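Local atomic coordinates of peptidoglycan-recognition protein (Apis mellifera, PDB entry 5XZ3), a protein that probably recognises bacterial peptidoglycan as part of the honeybee's innate immune defence. Residues A[58-62]-A[63-67]; A[109-112]-A[113-116]. All blocks are in the same frame, centred on the assembly; numbering follows the deposited sequence.

Contact 1: residues A[58-62]-A[63-67]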
loop_
_atom_site.group_PDB
_atom_site.type_symbol
_atom_site.label_atom_id
_atom_site.label_comp_id
_atom_site.label_asym_id
_atom_site.label_seq_id
_atom_site.Cartn_x
_atom_site.Cartn_y
_atom_site.Cartn_z
ATOM N N ARG A 58 2.667 -1.995 12.697
ATOM C CA ARG A 58 2.225 -3.385 12.926
ATOM C C ARG A 58 1.821 -3.627 14.379
ATOM O O ARG A 58 0.750 -4.181 14.650
ATOM C CB ARG A 58 3.320 -4.379 12.542
ATOM C CG ARG A 58 2.855 -5.834 12.574
ATOM C CD ARG A 58 3.951 -6.825 12.963
ATOM N NE ARG A 58 4.639 -6.520 14.229
ATOM C CZ ARG A 58 4.159 -6.741 15.449
ATOM N NH1 ARG A 58 4.905 -6.427 16.499
ATOM N NH2 ARG A 58 2.947 -7.263 15.634
ATOM N N SER A 59 2.706 -3.226 15.289
ATOM C CA SER A 59 2.504 -3.350 16.735
ATOM C C SER A 59 1.223 -2.632 17.193
ATOM O O SER A 59 0.397 -3.204 17.922
ATOM C CB SER A 59 3.737 -2.805 17.470
ATOM O OG SER A 59 3.677 -3.189 18.822
ATOM N N TYR A 60 1.050 -1.402 16.718
ATOM C CA TYR A 60 -0.178 -0.637 16.923
ATOM C C TYR A 60 -1.446 -1.367 16.408
ATOM O O TYR A 60 -2.408 -1.549 17.172
ATOM C CB TYR A 60 -0.032 0.743 16.289
ATOM C CG TYR A 60 -1.305 1.573 16.247
ATOM C CD1 TYR A 60 -1.961 1.969 17.433
ATOM C CD2 TYR A 60 -1.844 1.967 15.031
ATOM C CE1 TYR A 60 -3.120 2.730 17.385
ATOM C CE2 TYR A 60 -2.999 2.735 14.968
ATOM C CZ TYR A 60 -3.626 3.118 16.149
ATOM O OH TYR A 60 -4.774 3.866 16.079
ATOM N N HIS A 61 -1.446 -1.790 15.140
ATOM C CA HIS A 61 -2.596 -2.564 14.605
ATOM C C HIS A 61 -2.870 -3.875 15.331
ATOM O O HIS A 61 -4.003 -4.130 15.766
ATOM C CB HIS A 61 -2.446 -2.828 13.101
ATOM C CG HIS A 61 -2.547 -1.596 12.256
ATOM N ND1 HIS A 61 -2.194 -1.583 10.925
ATOM C CD2 HIS A 61 -2.948 -0.337 12.552
ATOM C CE1 HIS A 61 -2.390 -0.369 10.434
ATOM N NE2 HIS A 61 -2.839 0.406 11.404
ATOM N N MET A 62 -1.832 -4.693 15.482
ATOM C CA MET A 62 -1.992 -6.055 16.022
ATOM C C MET A 62 -2.170 -6.115 17.537
ATOM O O MET A 62 -3.026 -6.867 18.021
ATOM C CB MET A 62 -0.828 -6.948 15.600
ATOM C CG MET A 62 -0.841 -7.234 14.108
ATOM S SD MET A 62 0.475 -8.333 13.590
ATOM C CE MET A 62 -0.100 -9.908 14.239
ATOM N N ASP A 63 -1.384 -5.329 18.272
ATOM C CA ASP A 63 -1.392 -5.390 19.740
ATOM C C ASP A 63 -2.339 -4.394 20.382
ATOM O O ASP A 63 -3.091 -4.748 21.294
ATOM C CB ASP A 63 0.028 -5.220 20.313
ATOM C CG ASP A 63 0.992 -6.255 19.774
ATOM O OD1 ASP A 63 0.577 -7.429 19.628
ATOM O OD2 ASP A 63 2.152 -5.891 19.478
ATOM N N THR A 64 -2.298 -3.149 19.917
ATOM C CA THR A 64 -3.158 -2.116 20.480
ATOM C C THR A 64 -4.600 -2.248 19.992
ATOM O O THR A 64 -5.526 -2.150 20.794
ATOM C CB THR A 64 -2.603 -0.703 20.209
ATOM O OG1 THR A 64 -1.267 -0.621 20.717
ATOM C CG2 THR A 64 -3.464 0.376 20.874
ATOM N N LEU A 65 -4.790 -2.447 18.686
ATOM C CA LEU A 65 -6.145 -2.484 18.129
ATOM C C LEU A 65 -6.715 -3.905 18.036
ATOM O O LEU A 65 -7.885 -4.088 17.671
ATOM C CB LEU A 65 -6.197 -1.777 16.775
ATOM C CG LEU A 65 -5.696 -0.331 16.637
ATOM C CD1 LEU A 65 -5.960 0.224 15.237
ATOM C CD2 LEU A 65 -6.302 0.596 17.682
ATOM N N ASN A 66 -5.876 -4.891 18.367
ATOM C CA ASN A 66 -6.198 -6.336 18.295
ATOM C C ASN A 66 -6.634 -6.786 16.909
ATOM O O ASN A 66 -7.528 -7.606 16.777
ATOM C CB ASN A 66 -7.231 -6.740 19.370
ATOM C CG ASN A 66 -6.777 -6.381 20.761
ATOM O OD1 ASN A 66 -5.846 -6.985 21.287
ATOM N ND2 ASN A 66 -7.422 -5.387 21.362
ATOM N N TRP A 67 -6.013 -6.225 15.873
ATOM C CA TRP A 67 -6.308 -6.653 14.512
ATOM C C TRP A 67 -5.478 -7.889 14.190
ATOM O O TRP A 67 -4.477 -8.149 14.848
ATOM C CB TRP A 67 -5.973 -5.549 13.523
ATOM C CG TRP A 67 -6.849 -4.342 13.573
ATOM C CD1 TRP A 67 -7.893 -4.087 14.436
ATOM C CD2 TRP A 67 -6.716 -3.185 12.753
ATOM N NE1 TRP A 67 -8.426 -2.848 14.175
ATOM C CE2 TRP A 67 -7.719 -2.268 13.154
ATOM C CE3 TRP A 67 -5.833 -2.825 11.722
ATOM C CZ2 TRP A 67 -7.881 -1.015 12.542
ATOM C CZ3 TRP A 67 -5.996 -1.570 11.105
ATOM C CH2 TRP A 67 -7.013 -0.684 11.529
#

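Contact 2: residues A[109-112]-A[113-116]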
loop_
_atom_site.group_PDB
_atom_site.type_symbol
_atom_site.label_atom_id
_atom_site.label_comp_id
_atom_site.label_asym_id
_atom_site.label_seq_id
_atom_site.Cartn_x
_atom_site.Cartn_y
_atom_site.Cartn_z
ATOM N N GLY A 109 3.637 8.689 5.655
ATOM C CA GLY A 109 3.730 10.116 5.873
ATOM C C GLY A 109 2.367 10.733 5.826
ATOM O O GLY A 109 1.349 10.022 5.842
ATOM N N ASN A 110 2.353 12.063 5.779
ATOM C CA ASN A 110 1.127 12.828 5.645
ATOM C C ASN A 110 1.283 13.645 4.384
ATOM O O ASN A 110 2.125 14.551 4.325
ATOM C CB ASN A 110 0.948 13.745 6.868
ATOM C CG ASN A 110 -0.347 14.536 6.841
ATOM O OD1 ASN A 110 -0.937 14.795 5.785
ATOM N ND2 ASN A 110 -0.790 14.951 8.023
ATOM N N PHE A 111 0.466 13.324 3.381
ATOM C CA PHE A 111 0.541 13.984 2.069
ATOM C C PHE A 111 -0.669 14.877 1.732
ATOM O O PHE A 111 -0.971 15.130 0.563
ATOM C CB PHE A 111 0.942 12.963 0.967
ATOM C CG PHE A 111 2.226 12.238 1.290
ATOM C CD1 PHE A 111 3.479 12.837 1.025
ATOM C CD2 PHE A 111 2.199 10.996 1.943
ATOM C CE1 PHE A 111 4.670 12.196 1.372
ATOM C CE2 PHE A 111 3.391 10.355 2.300
ATOM C CZ PHE A 111 4.622 10.948 2.010
ATOM N N GLN A 112 -1.321 15.398 2.780
ATOM C CA GLN A 112 -2.398 16.383 2.618
ATOM C C GLN A 112 -1.890 17.708 2.069
ATOM O O GLN A 112 -2.509 18.295 1.165
ATOM C CB GLN A 112 -3.145 16.619 3.946
ATOM C CG GLN A 112 -4.239 17.699 3.915
ATOM C CD GLN A 112 -5.391 17.448 2.931
ATOM O OE1 GLN A 112 -6.137 18.372 2.606
ATOM N NE2 GLN A 112 -5.544 16.214 2.462
ATOM N N ASN A 113 -0.757 18.159 2.614
ATOM C CA ASN A 113 -0.207 19.476 2.290
ATOM C C ASN A 113 1.171 19.466 1.627
ATOM O O ASN A 113 1.798 20.532 1.463
ATOM C CB ASN A 113 -0.179 20.356 3.553
ATOM C CG ASN A 113 -1.563 20.622 4.101
ATOM O OD1 ASN A 113 -2.468 21.047 3.376
ATOM N ND2 ASN A 113 -1.740 20.359 5.385
ATOM N N LYS A 114 1.647 18.275 1.265
ATOM C CA LYS A 114 2.886 18.152 0.505
ATOM C C LYS A 114 2.877 16.929 -0.381
ATOM O O LYS A 114 2.261 15.917 -0.050
ATOM C CB LYS A 114 4.130 18.166 1.408
ATOM C CG LYS A 114 4.256 16.987 2.334
ATOM C CD LYS A 114 5.627 16.955 2.972
ATOM C CE LYS A 114 5.519 16.199 4.270
ATOM N NZ LYS A 114 4.987 14.841 3.949
ATOM N N SER A 115 3.540 17.058 -1.521
ATOM C CA SER A 115 3.660 15.982 -2.511
ATOM C C SER A 115 4.544 14.880 -1.979
ATOM O O SER A 115 5.406 15.117 -1.121
ATOM C CB SER A 115 4.295 16.530 -3.787
ATOM O OG SER A 115 3.411 17.390 -4.460
ATOM N N ALA A 116 4.316 13.667 -2.476
ATOM C CA ALA A 116 5.247 12.562 -2.270
ATOM C C ALA A 116 6.367 12.781 -3.264
ATOM O O ALA A 116 6.133 13.356 -4.325
ATOM C CB ALA A 116 4.572 11.216 -2.533
HETATM O O HOH W 1 1.084 17.102 4.552
HETATM O O HOH W 2 4.542 13.495 6.195
#

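Contact 1: residues A[58-62]-A[63-67]
S59 and D63 are joined twice: D63 N donates to S59 O at 2.8 Å, and S59 OG donates to D63 OD2 at 3.2 Å, using the carboxylate's anti lone pair. With OG anti to the backbone N and beside the carbonyl carbon (chi1 -167°), the hydroxyl is turned along the helix toward D63. R58 NH1 is 4.1 Å from D63 OD2, too far for a salt bridge but near enough for some attraction; the arginine's firmer partner is E55.

Beyond this turn the helix widens. L65 N reaches back five residues to Y60 O (3.0 Å), a pi-type turn, and W67 N reaches back six to H61 O (2.9 Å). The reversal passes through N66, whose positive phi asparagine tolerates better than most residues.

Packing surrounds this frame. L65 CD1 makes a CH-pi contact over the Y60 ring, 4.2 Å from its centroid, and also lies over one face of the W67 indole, so a branched leucine suits the wedge. W67 CZ3 sits 3.5 Å above the middle of the imidazole of H61, the two planes inclined at 32°. H61 ND1 accepts from G71 N, which helps hold the ring's rotation; an alanine in place of H61 would probably leave that amide without its acceptor and take away the ring that W67 CE3 and CZ3 rest against. The contact occupies the C-terminal part of helix 47-64 and the turn after it, where R58 and M62 rest on helix 13-16 and W67 touches A93.

Contact 2: residues A[109-112]-A[113-116]
The ring of F111 lies between two unlike groups. A116 CB packs over one face, 4.0 Å from F111 CE1, while K114 NZ stands off-centre over the other in a cation-pi contact, 4.3 Å from the centroid. At the edge, in the ring plane, is K114 O, 3.5 Å from F111 CD1, where the slightly positive ring hydrogens suit a carbonyl; S115 O is near the same edge atom.

To bring its ammonium back over the ring, K114 starts in the crowded position between N and carbonyl carbon (chi1 66°) and bends again at its last torsion. There NZ donates to N110 O at 2.9 Å, from above the carbonyl plane, and to a water 2.7 Å away that also accepts from N110 N; a salt bridge to E43 meets its charge.

Within this loop of the amidase-like domain, from strand 102-107 to helix 118-133, N110 forms an Asx turn: N110 OD1 accepts from Q112 N at 3.1 Å, in the amide's carbonyl plane, a task asparagine's short side chain fits. A second water bridges N110 O and N113 N. Just before the turn, G109 has backbone angles closed to a side chain, and a CB there would also collide with F111 CZ.

Overall arrangement
Contact 1 comes first along the chain, at the C-terminal part of helix 47-64 and the turn after it; contact 2 follows in the loop that leads from strand 102-107, the middle strand of the mixed sheet, to helix 118-133. Their centres are 24 Å apart and their nearest atoms about 12 Å, so they do not touch, although both belong to the same amidase-family domain. Along the chain, E43, the partner of K114, precedes C44, whose disulfide to C50 lies near the start of helix 47-64. The two are separate local turns of one alpha/beta domain, one after a helix and one between a strand and a helix.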